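Local coordinates for pleckstrin homology domain-containing family A member 8 (Homo sapiens, PDB 5KDI), which probably transfers simple glycosphingolipids between membranes, enclosing the ceramide chains of one lipid within the all-helical GLTP fold, at residues 58-63 with 94-99; 73-78 with 193-198; 109-114 with 183-188. The protein carries 2 engineered substitutions. One frame throughout, in Å; residues are numbered along the deposited sequence. Where two conformers were deposited one is given.

How the contacts relate
Contacts 1 and 2 adjoin one another, their centres about 12 Å apart, and meet in packing where CG1 of Val60 lies 4.1 Å from CD1 of Ile77 and OG1 of Thr94 lies 3.7 Å from CG1 of Val78. Contact 3 lies on the opposite side of the chain's centre from contact 1, about 24 Å away between centres, although both draw on helix 93-115. It shares helix 172-202 with contact 2, at about 20 Å between centres. The three sites relate differently to the glycolipid: 58-63 with 94-99 holds its sugar, 109-114 with 183-188 approaches the far end of a hydrocarbon chain, and the side chain of Leu196 in contact 2 stands about 13 Å from the bound lipid.

Contact 1 of 3, residues 58-63 with 94-99; sequences KKVNQK and TEALLW. With 6S8 ((~{Z})-~{N}-[(~{E},2~{S},3~{R})-1-[(2~{R},3~{R},4~{S},5~{R},6~{R})-6-(hydroxymethyl)-3,4,5-tris(oxidanyl)oxan-2-yl]oxy-3-oxidanyl-octadec-4-en-2-yl]octadec-9-enamide), chain C.
The sugar-binding end of the GLTP-fold glycolipid pocket is framed here by helices 47-64 and 93-115, which meet where Lys59 and Val60 pack on Ala96. The short helical segments run roughly antiparallel, at 143°, and their axes approach to 8.5 Å, a close spacing that the small alanine permits. Ala96 CB lies 3.7 Å from CB of Lys59 and 3.9 Å from CG2 of Val60, so one methyl group fills the seam between the two residues.

From this apolar base Lys59 sends its amine to the lipid. The chain turns at chi3 (-77°), and NZ donates to the sugar hydroxyl O3A of the ligand over 2.8 Å. A water joins the same amine to the other helix: it accepts from Lys59 NZ at 2.9 Å and donates to OE1 of Glu95, whose side chain is extended beyond CG. The other carboxylate oxygen, Glu95 OE2, comes within 3.6 Å of the hydroxymethyl carbon C6A. Trp99 supplies the platform, one face of its indole lying 3.8 Å below the anomeric carbon C1A, which is displaced toward the rim of the ring. Asn56, Asp52 and His137 add further hydrogen bonds to the same lipid, and Arg102 makes a cation-pi contact with Trp99.

Ammonium and carboxylate thus communicate through water instead of pairing directly, their opposite charges probably steadying each other while the amine donates both to the water and to the sugar hydroxyl; packing of the sugar over the indole face, together with these directed polar bonds, is consistent with recognition of a sugar head group.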
loop_
_atom_site.group_PDB
_atom_site.type_symbol
_atom_site.label_atom_id
_atom_site.label_comp_id
_atom_site.label_asym_id
_atom_site.label_seq_id
_atom_site.Cartn_x
_atom_site.Cartn_y
_atom_site.Cartn_z
ATOM N N LYS A 58 -3.447 11.651 3.666
ATOM C CA LYS A 58 -3.969 12.967 4.083
ATOM C C LYS A 58 -4.938 13.528 3.031
ATOM O O LYS A 58 -6.014 14.009 3.357
ATOM C CB LYS A 58 -2.840 13.946 4.274
ATOM C CG LYS A 58 -3.257 15.377 4.672
ATOM C CD LYS A 58 -2.077 16.344 4.620
ATOM C CE LYS A 58 -1.669 16.687 3.196
ATOM N NZ LYS A 58 -0.784 17.906 3.056
ATOM N N LYS A 59 -4.525 13.475 1.774
ATOM C CA LYS A 59 -5.341 14.028 0.714
ATOM C C LYS A 59 -6.687 13.304 0.518
ATOM O O LYS A 59 -7.710 13.963 0.240
ATOM C CB LYS A 59 -4.533 14.093 -0.569
ATOM C CG LYS A 59 -3.432 15.156 -0.467
ATOM C CD LYS A 59 -2.810 15.447 -1.746
ATOM C CE LYS A 59 -1.875 14.417 -2.137
ATOM N NZ LYS A 59 -1.192 14.895 -3.401
ATOM N N VAL A 60 -6.712 12.010 0.700
ATOM C CA VAL A 60 -7.986 11.320 0.688
ATOM C C VAL A 60 -8.845 11.698 1.925
ATOM O O VAL A 60 -10.026 12.008 1.800
ATOM C CB VAL A 60 -7.840 9.785 0.530
ATOM C CG1 VAL A 60 -9.241 9.111 0.468
ATOM C CG2 VAL A 60 -7.037 9.475 -0.737
ATOM N N ASN A 61 -8.203 11.681 3.074
ATOM C CA ASN A 61 -8.878 11.986 4.318
ATOM C C ASN A 61 -9.451 13.395 4.319
ATOM O O ASN A 61 -10.564 13.626 4.848
ATOM C CB ASN A 61 -7.942 11.738 5.461
ATOM C CG ASN A 61 -8.643 11.645 6.744
ATOM O OD1 ASN A 61 -9.472 10.753 6.947
ATOM N ND2 ASN A 61 -8.394 12.651 7.596
ATOM N N GLN A 62 -8.726 14.346 3.714
ATOM C CA GLN A 62 -9.184 15.720 3.641
ATOM C C GLN A 62 -10.537 15.851 2.932
ATOM O O GLN A 62 -11.334 16.683 3.299
ATOM C CB GLN A 62 -8.160 16.608 2.942
ATOM C CG GLN A 62 -7.036 17.028 3.795
ATOM C CD GLN A 62 -5.911 17.812 3.017
ATOM O OE1 GLN A 62 -5.813 17.837 1.742
ATOM N NE2 GLN A 62 -5.037 18.414 3.806
ATOM N N LYS A 63 -10.768 15.067 1.887
ATOM C CA LYS A 63 -12.049 15.071 1.221
ATOM C C LYS A 63 -13.072 14.315 2.133
ATOM O O LYS A 63 -14.199 14.791 2.319
ATOM C CB LYS A 63 -11.996 14.442 -0.174
ATOM C CG LYS A 63 -11.194 15.254 -1.200
ATOM C CD LYS A 63 -11.666 16.666 -1.350
ATOM C CE LYS A 63 -11.084 17.376 -2.567
ATOM N NZ LYS A 63 -11.854 17.078 -3.881
ATOM N N THR A 94 -8.685 11.730 -6.035
ATOM C CA THR A 94 -8.550 10.803 -7.146
ATOM C C THR A 94 -7.044 10.579 -7.505
ATOM O O THR A 94 -6.611 9.456 -7.657
ATOM C CB THR A 94 -9.351 11.234 -8.353
ATOM O OG1 THR A 94 -10.734 11.224 -8.021
ATOM C CG2 THR A 94 -9.108 10.334 -9.548
ATOM N N GLU A 95 -6.277 11.664 -7.538
ATOM C CA GLU A 95 -4.863 11.587 -7.794
ATOM C C GLU A 95 -4.126 10.896 -6.638
ATOM O O GLU A 95 -3.256 10.044 -6.862
ATOM C CB GLU A 95 -4.284 12.939 -7.986
ATOM C CG GLU A 95 -2.766 12.980 -8.277
ATOM C CD GLU A 95 -2.188 14.367 -8.345
ATOM O OE1 GLU A 95 -2.801 15.320 -7.756
ATOM O OE2 GLU A 95 -1.145 14.497 -9.013
ATOM N N ALA A 96 -4.515 11.235 -5.408
ATOM C CA ALA A 96 -3.872 10.626 -4.209
ATOM C C ALA A 96 -4.095 9.121 -4.242
ATOM O O ALA A 96 -3.152 8.323 -4.026
ATOM C CB ALA A 96 -4.374 11.232 -2.908
ATOM N N LEU A 97 -5.326 8.706 -4.552
ATOM C CA LEU A 97 -5.633 7.290 -4.529
ATOM C C LEU A 97 -4.952 6.537 -5.712
ATOM O O LEU A 97 -4.631 5.341 -5.622
ATOM C CB LEU A 97 -7.138 7.130 -4.501
ATOM C CG LEU A 97 -7.676 5.702 -4.425
ATOM C CD1 LEU A 97 -7.103 4.954 -3.176
ATOM C CD2 LEU A 97 -9.219 5.766 -4.465
ATOM N N LEU A 98 -4.787 7.235 -6.856
ATOM C CA LEU A 98 -4.018 6.695 -7.965
ATOM C C LEU A 98 -2.644 6.245 -7.498
ATOM O O LEU A 98 -2.173 5.121 -7.778
ATOM C CB LEU A 98 -3.902 7.674 -9.091
ATOM C CG LEU A 98 -3.120 7.264 -10.347
ATOM C CD1 LEU A 98 -3.781 6.077 -11.041
ATOM C CD2 LEU A 98 -2.872 8.500 -11.213
ATOM N N TRP A 99 -1.975 7.160 -6.809
ATOM C CA TRP A 99 -0.619 6.868 -6.333
ATOM C C TRP A 99 -0.602 5.888 -5.145
ATOM O O TRP A 99 0.342 5.062 -5.031
ATOM C CB TRP A 99 0.134 8.146 -6.030
ATOM C CG TRP A 99 0.522 8.840 -7.276
ATOM C CD1 TRP A 99 -0.142 9.913 -7.925
ATOM C CD2 TRP A 99 1.598 8.463 -8.176
ATOM N NE1 TRP A 99 0.500 10.242 -9.075
ATOM C CE2 TRP A 99 1.559 9.414 -9.285
ATOM C CE3 TRP A 99 2.593 7.480 -8.149
ATOM C CZ2 TRP A 99 2.502 9.366 -10.309
ATOM C CZ3 TRP A 99 3.521 7.461 -9.174
ATOM C CH2 TRP A 99 3.482 8.384 -10.215
HETATM C C1 6S8 C . 5.016 10.301 -7.073
HETATM C C2 6S8 C . 5.971 9.240 -6.573
HETATM N N2 6S8 C . 5.240 8.322 -5.712
HETATM C C3 6S8 C . 7.126 9.912 -5.776
HETATM O O3 6S8 C . 7.752 10.858 -6.668
HETATM C C4 6S8 C . 8.091 8.882 -5.318
HETATM C C5 6S8 C . 8.332 8.698 -4.017
HETATM C C6 6S8 C . 9.295 7.705 -3.428
HETATM C C7 6S8 C . 9.994 6.753 -4.365
HETATM C C8 6S8 C . 11.198 6.311 -3.580
HETATM C C9 6S8 C . 11.537 4.937 -4.031
HETATM C C10 6S8 C . 10.601 3.963 -3.367
HETATM C C11 6S8 C . 11.376 3.011 -2.436
HETATM C C12 6S8 C . 10.593 1.718 -2.301
HETATM C C13 6S8 C . 10.340 1.238 -0.879
HETATM C C14 6S8 C . 11.520 0.579 -0.185
HETATM C C15 6S8 C . 11.063 -0.536 0.768
HETATM C C16 6S8 C . 11.628 -0.547 2.177
HETATM C C17 6S8 C . 12.330 -1.813 2.693
HETATM C C18 6S8 C . 11.464 -3.050 2.878
HETATM C C1A 6S8 C . 3.108 11.527 -6.269
HETATM O O1A 6S8 C . 4.402 11.026 -6.009
HETATM C C2A 6S8 C . 2.376 11.731 -4.972
HETATM O O2A 6S8 C . 2.247 10.452 -4.321
HETATM C C3A 6S8 C . 1.044 12.451 -5.180
HETATM O O3A 6S8 C . 0.476 12.751 -3.925
HETATM C C4A 6S8 C . 1.271 13.706 -6.000
HETATM O O4A 6S8 C . 1.881 14.728 -5.216
HETATM O O5A 6S8 C . 3.238 14.318 -9.144
HETATM C C5M 6S8 C . 2.045 13.376 -7.262
HETATM C C6A 6S8 C . 2.314 14.614 -8.076
HETATM O O6A 6S8 C . 3.292 12.776 -6.899
HETATM C CAA 6S8 C . 5.203 7.014 -5.915
HETATM O OAA 6S8 C . 5.686 6.439 -6.887
HETATM C CAB 6S8 C . 4.443 6.258 -4.868
HETATM C CAC 6S8 C . 5.624 6.028 -3.879
HETATM C CAD 6S8 C . 5.709 4.600 -3.554
HETATM C CAE 6S8 C . 5.457 4.500 -2.076
HETATM C CAF 6S8 C . 5.543 3.015 -1.757
HETATM C CAG 6S8 C . 4.342 2.575 -0.899
HETATM C CAH 6S8 C . 4.770 1.555 0.163
HETATM C CAI 6S8 C . 5.142 0.296 -0.564
HETATM C CAJ 6S8 C . 6.166 -0.489 -0.218
HETATM C CAK 6S8 C . 7.066 -0.264 0.954
HETATM C CAL 6S8 C . 7.591 -1.688 1.172
HETATM C CAM 6S8 C . 8.120 -1.958 2.564
HETATM C CAN 6S8 C . 7.051 -1.718 3.588
HETATM C CAO 6S8 C . 7.293 -2.597 4.794
HETATM C CAP 6S8 C . 6.549 -3.901 4.719
HETATM C CAQ 6S8 C . 5.773 -4.166 5.969
HETATM C CAR 6S8 C . 4.533 -4.860 5.572
HETATM O O HOH W 1 -3.511 14.702 -5.125
#

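Contact 2 of 3, residues 73-78 with 193-198; sequences TLQKIV and LAILDT
Leu74 and Leu196 make the apolar half of this contact, their side chains crossing at about a right angle. The methyl CD1 of Leu74 faces the fork of the other leucine and stands 4.1 Å from both CD1 and CD2 of Leu196, a shared and fairly relaxed fit. Beside them Gln75 crosses Ile195, also nearly perpendicularly, and here the approach is close: NE2 of the amide comes to 3.3 Å from the branch methyl CG2 of Ile195.

That amide is held from beyond the two helices. Its chain bends sharply at chi2 (95°), bringing the planar end toward Ile195, while NE2 donates to the carbonyl of Ser20 and OE1 accepts from the backbone N of Ile22. Both polar ends are therefore engaged by the preceding chain, which fixes the rotation of the group. Leu74 is also joined to Ile22 by backbone hydrogen bonding, and Phe27 of helix 24-32 packs against both Leu74 and Leu196.

One step further out, Thr73 sets the start of helix 74-83. It occupies the N-cap, and its OG1 accepts from Lys76 N at 3.1 Å with an N-H...O angle of 158°. On the other helix, Asp197 forms a salt bridge to Lys105, tying helix 172-202 to helix 93-115.

The junction is plain packing between helix 74-83 and helix 172-202: dispersion joins the two segments, whereas the amide hydrogen-bonds to Ser20 and Ile22, and in that fixed position it meets CG2 of Ile195 by van der Waals contact alone.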
loop_
_atom_site.group_PDB
_atom_site.type_symbol
_atom_site.label_atom_id
_atom_site.label_comp_id
_atom_site.label_asym_id
_atom_site.label_seq_id
_atom_site.Cartn_x
_atom_site.Cartn_y
_atom_site.Cartn_z
ATOM N N THR A 73 -17.243 5.405 1.133
ATOM C CA THR A 73 -16.396 4.557 0.374
ATOM C C THR A 73 -15.463 5.340 -0.538
ATOM O O THR A 73 -15.705 6.485 -0.892
ATOM C CB THR A 73 -17.171 3.560 -0.475
ATOM O OG1 THR A 73 -17.854 4.280 -1.490
ATOM C CG2 THR A 73 -18.152 2.737 0.371
ATOM N N LEU A 74 -14.399 4.667 -0.942
ATOM C CA LEU A 74 -13.464 5.260 -1.904
ATOM C C LEU A 74 -14.177 5.624 -3.198
ATOM O O LEU A 74 -13.882 6.676 -3.821
ATOM C CB LEU A 74 -12.299 4.323 -2.146
ATOM C CG LEU A 74 -11.366 3.878 -0.994
ATOM C CD1 LEU A 74 -10.314 2.859 -1.434
ATOM C CD2 LEU A 74 -10.775 5.075 -0.255
ATOM N N GLN A 75 -15.020 4.728 -3.673
ATOM C CA GLN A 75 -15.726 4.967 -4.911
ATOM C C GLN A 75 -16.619 6.216 -4.872
ATOM O O GLN A 75 -16.692 6.998 -5.807
ATOM C CB GLN A 75 -16.519 3.768 -5.382
ATOM C CG GLN A 75 -15.691 2.518 -5.673
ATOM C CD GLN A 75 -15.608 1.513 -4.506
ATOM O OE1 GLN A 75 -15.461 1.904 -3.321
ATOM N NE2 GLN A 75 -15.737 0.227 -4.854
ATOM N N LYS A 76 -17.281 6.433 -3.712
ATOM C CA LYS A 76 -18.098 7.617 -3.522
ATOM C C LYS A 76 -17.282 8.886 -3.608
ATOM O O LYS A 76 -17.733 9.883 -4.193
ATOM C CB LYS A 76 -18.892 7.524 -2.236
ATOM C CG LYS A 76 -20.042 6.505 -2.310
ATOM C CD LYS A 76 -20.715 6.362 -0.944
ATOM C CE LYS A 76 -21.882 5.417 -0.933
ATOM N NZ LYS A 76 -23.059 5.959 -1.657
ATOM N N ILE A 77 -16.063 8.864 -3.071
ATOM C CA ILE A 77 -15.191 10.021 -3.183
ATOM C C ILE A 77 -14.783 10.264 -4.650
ATOM O O ILE A 77 -14.915 11.391 -5.144
ATOM C CB ILE A 77 -13.931 9.874 -2.296
ATOM C CG1 ILE A 77 -14.334 9.812 -0.791
ATOM C CG2 ILE A 77 -12.945 11.027 -2.588
ATOM C CD1 ILE A 77 -13.280 9.451 0.222
ATOM N N VAL A 78 -14.288 9.234 -5.314
ATOM C CA VAL A 78 -13.799 9.368 -6.683
ATOM C C VAL A 78 -14.936 9.794 -7.606
ATOM O O VAL A 78 -14.778 10.748 -8.421
ATOM C CB VAL A 78 -13.127 8.088 -7.164
ATOM C CG1 VAL A 78 -12.803 8.183 -8.670
ATOM C CG2 VAL A 78 -11.852 7.841 -6.366
ATOM N N LEU A 193 -7.622 -3.846 -4.918
ATOM C CA LEU A 193 -6.887 -3.142 -6.008
ATOM C C LEU A 193 -7.582 -3.382 -7.377
ATOM O O LEU A 193 -7.582 -2.510 -8.221
ATOM C CB LEU A 193 -5.462 -3.571 -6.074
ATOM C CG LEU A 193 -4.642 -3.131 -4.909
ATOM C CD1 LEU A 193 -3.217 -3.774 -4.925
ATOM C CD2 LEU A 193 -4.496 -1.629 -4.858
ATOM N N ALA A 194 -8.128 -4.594 -7.589
ATOM C CA ALA A 194 -8.826 -4.916 -8.850
ATOM C C ALA A 194 -10.076 -4.040 -9.019
ATOM O O ALA A 194 -10.362 -3.561 -10.103
ATOM C CB ALA A 194 -9.143 -6.409 -8.947
ATOM N N ILE A 195 -10.808 -3.870 -7.905
ATOM C CA ILE A 195 -11.977 -2.994 -7.877
ATOM C C ILE A 195 -11.548 -1.606 -8.288
ATOM O O ILE A 195 -12.210 -0.930 -9.107
ATOM C CB ILE A 195 -12.706 -3.057 -6.503
ATOM C CG1 ILE A 195 -13.292 -4.433 -6.283
ATOM C CG2 ILE A 195 -13.723 -1.905 -6.340
ATOM C CD1 ILE A 195 -13.744 -4.755 -4.857
ATOM N N LEU A 196 -10.497 -1.103 -7.675
ATOM C CA LEU A 196 -10.011 0.250 -7.952
ATOM C C LEU A 196 -9.516 0.400 -9.404
ATOM O O LEU A 196 -9.773 1.411 -10.070
ATOM C CB LEU A 196 -8.966 0.716 -6.916
ATOM C CG LEU A 196 -9.507 0.956 -5.520
ATOM C CD1 LEU A 196 -8.365 1.217 -4.601
ATOM C CD2 LEU A 196 -10.574 2.074 -5.469
ATOM N N ASP A 197 -8.790 -0.614 -9.855
ATOM C CA ASP A 197 -8.297 -0.593 -11.226
ATOM C C ASP A 197 -9.455 -0.481 -12.214
ATOM O O ASP A 197 -9.400 0.320 -13.149
ATOM C CB ASP A 197 -7.449 -1.806 -11.529
ATOM C CG ASP A 197 -6.078 -1.797 -10.902
ATOM O OD1 ASP A 197 -5.605 -0.763 -10.386
ATOM O OD2 ASP A 197 -5.422 -2.874 -10.919
ATOM N N THR A 198 -10.509 -1.262 -11.994
ATOM C CA THR A 198 -11.709 -1.219 -12.871
ATOM C C THR A 198 -12.354 0.194 -12.824
ATOM O O THR A 198 -12.696 0.761 -13.850
ATOM C CB THR A 198 -12.664 -2.341 -12.486
ATOM O OG1 THR A 198 -12.005 -3.576 -12.694
ATOM C CG2 THR A 198 -13.951 -2.255 -13.311
#

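Contact 3 of 3, residues 109-114 with 183-188; sequences GFLTEV and SLYLPA
Leu111 and Leu186 form the tight centre of this helix pair, with Tyr185 closing its inner side. The two segments, from helices 93-115 and 172-202, run roughly antiparallel at 147°, but their axes stay 10.5 Å apart, and long side chains must span the gap. Leu186 reaches across with CG anti to its carbonyl carbon (chi1 -58°) and divides its two methyls between neighbours. CD2 settles 3.7 Å from CB of Leu111 and 4.1 Å from that residue's CD1. The same CD1 of Leu111 meets the tyrosine obliquely, 3.7 Å from CE2 of Tyr185, so this one methyl is shared between an aliphatic and an aromatic partner.

Deeper in, the tyrosine ring is held by edge-to-face contacts with Phe4 and Phe11 from the N-terminal region, and Phe4 also packs on Leu111. The lipid lies just beyond: CD1 of Leu111 is 4.3 Å from CAR, the terminal carbon of the ligand's acyl chain.

The other margin is looser. Within these segments CD1 of Leu186 meets Thr112, at 3.7 Å from its OG1 and 4.0 Å from its backbone N, and Thr112 is partly exposed; Lys108 and Lys115 of the same helix also touch the leucine. The hydroxyl looks back to its own helix, hydrogen-bonded to the carbonyl of Lys108, and offers Leu186 no more than a van der Waals surface. Just past Leu186 the helix is kinked at Pro187, whose nitrogen makes no bond to the preceding turn; the proline itself is exposed.

Between these segments the contact is thus apolar and graded, densest beside the hydrocarbon end of the lipid and thinning toward water, where the threonine satisfies its hydroxyl without drawing on the opposite segment.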
loop_
_atom_site.group_PDB
_atom_site.type_symbol
_atom_site.label_atom_id
_atom_site.label_comp_id
_atom_site.label_asym_id
_atom_site.label_seq_id
_atom_site.Cartn_x
_atom_site.Cartn_y
_atom_site.Cartn_z
ATOM N N GLY A 109 3.447 -7.004 -4.622
ATOM C CA GLY A 109 4.441 -7.754 -5.389
ATOM C C GLY A 109 5.605 -8.174 -4.505
ATOM O O GLY A 109 6.083 -9.296 -4.579
ATOM N N PHE A 110 6.114 -7.238 -3.709
ATOM C CA PHE A 110 7.235 -7.486 -2.843
ATOM C C PHE A 110 6.875 -8.560 -1.786
ATOM O O PHE A 110 7.612 -9.509 -1.589
ATOM C CB PHE A 110 7.572 -6.179 -2.122
ATOM C CG PHE A 110 8.504 -6.367 -0.937
ATOM C CD1 PHE A 110 9.811 -6.947 -1.042
ATOM C CD2 PHE A 110 8.098 -5.979 0.328
ATOM C CE1 PHE A 110 10.598 -7.123 0.078
ATOM C CE2 PHE A 110 8.888 -6.138 1.434
ATOM C CZ PHE A 110 10.149 -6.696 1.332
ATOM N N LEU A 111 5.713 -8.439 -1.164
ATOM C CA LEU A 111 5.335 -9.383 -0.121
ATOM C C LEU A 111 5.011 -10.762 -0.681
ATOM O O LEU A 111 5.244 -11.768 -0.014
ATOM C CB LEU A 111 4.172 -8.858 0.708
ATOM C CG LEU A 111 4.449 -7.658 1.594
ATOM C CD1 LEU A 111 3.126 -7.191 2.246
ATOM C CD2 LEU A 111 5.482 -7.978 2.681
ATOM N N THR A 112 4.521 -10.806 -1.925
ATOM C CA THR A 112 4.329 -12.104 -2.619
ATOM C C THR A 112 5.650 -12.816 -2.832
ATOM O O THR A 112 5.727 -14.000 -2.588
ATOM C CB THR A 112 3.545 -11.942 -3.958
ATOM O OG1 THR A 112 2.274 -11.319 -3.693
ATOM C CG2 THR A 112 3.399 -13.250 -4.742
ATOM N N GLU A 113 6.700 -12.106 -3.262
ATOM C CA GLU A 113 8.031 -12.715 -3.389
ATOM C C GLU A 113 8.473 -13.308 -2.056
ATOM O O GLU A 113 8.968 -14.433 -1.997
ATOM C CB GLU A 113 9.071 -11.684 -3.837
ATOM C CG GLU A 113 8.983 -11.278 -5.266
ATOM C CD GLU A 113 9.968 -11.991 -6.189
ATOM O OE1 GLU A 113 11.024 -12.559 -5.758
ATOM O OE2 GLU A 113 9.650 -12.002 -7.368
ATOM N N VAL A 114 8.378 -12.504 -1.000
ATOM C CA VAL A 114 8.698 -12.985 0.369
ATOM C C VAL A 114 7.888 -14.201 0.801
ATOM O O VAL A 114 8.454 -15.167 1.311
ATOM C CB VAL A 114 8.593 -11.871 1.445
ATOM C CG1 VAL A 114 8.910 -12.493 2.817
ATOM C CG2 VAL A 114 9.582 -10.723 1.093
ATOM N N SER A 183 -1.309 -15.031 3.498
ATOM C CA SER A 183 -2.287 -15.743 2.644
ATOM C C SER A 183 -3.691 -15.174 2.697
ATOM O O SER A 183 -4.506 -15.451 1.807
ATOM C CB SER A 183 -2.309 -17.221 3.015
ATOM O OG SER A 183 -1.138 -17.839 2.635
ATOM N N LEU A 184 -3.980 -14.343 3.714
ATOM C CA LEU A 184 -5.209 -13.547 3.759
ATOM C C LEU A 184 -4.963 -12.091 3.269
ATOM O O LEU A 184 -5.758 -11.567 2.501
ATOM C CB LEU A 184 -5.703 -13.486 5.225
ATOM C CG LEU A 184 -6.273 -14.775 5.761
ATOM C CD1 LEU A 184 -6.378 -14.645 7.281
ATOM C CD2 LEU A 184 -7.623 -15.042 5.070
ATOM N N TYR A 185 -3.874 -11.496 3.748
ATOM C CA TYR A 185 -3.547 -10.094 3.462
ATOM C C TYR A 185 -3.447 -9.801 1.966
ATOM O O TYR A 185 -4.049 -8.871 1.429
ATOM C CB TYR A 185 -2.236 -9.737 4.169
ATOM C CG TYR A 185 -1.802 -8.295 4.179
ATOM C CD1 TYR A 185 -2.222 -7.411 5.176
ATOM C CD2 TYR A 185 -0.916 -7.825 3.240
ATOM C CE1 TYR A 185 -1.720 -6.110 5.230
ATOM C CE2 TYR A 185 -0.410 -6.566 3.298
ATOM C CZ TYR A 185 -0.832 -5.706 4.259
ATOM O OH TYR A 185 -0.252 -4.451 4.287
ATOM N N LEU A 186 -2.717 -10.657 1.271
ATOM C CA LEU A 186 -2.443 -10.443 -0.148
ATOM C C LEU A 186 -3.659 -10.593 -1.069
ATOM O O LEU A 186 -3.927 -9.702 -1.837
ATOM C CB LEU A 186 -1.235 -11.226 -0.586
ATOM C CG LEU A 186 0.074 -10.933 0.151
ATOM C CD1 LEU A 186 1.113 -11.961 -0.248
ATOM C CD2 LEU A 186 0.598 -9.508 -0.059
ATOM N N PRO A 187 -4.442 -11.691 -0.970
ATOM C CA PRO A 187 -5.617 -11.771 -1.848
ATOM C C PRO A 187 -6.650 -10.732 -1.512
ATOM O O PRO A 187 -7.398 -10.262 -2.400
ATOM C CB PRO A 187 -6.137 -13.157 -1.644
ATOM C CG PRO A 187 -5.561 -13.632 -0.424
ATOM C CD PRO A 187 -4.229 -12.949 -0.225
ATOM N N ALA A 188 -6.747 -10.341 -0.236
ATOM C CA ALA A 188 -7.698 -9.266 0.127
ATOM C C ALA A 188 -7.269 -7.966 -0.533
ATOM O O ALA A 188 -8.088 -7.277 -1.117
ATOM C CB ALA A 188 -7.766 -9.082 1.664
#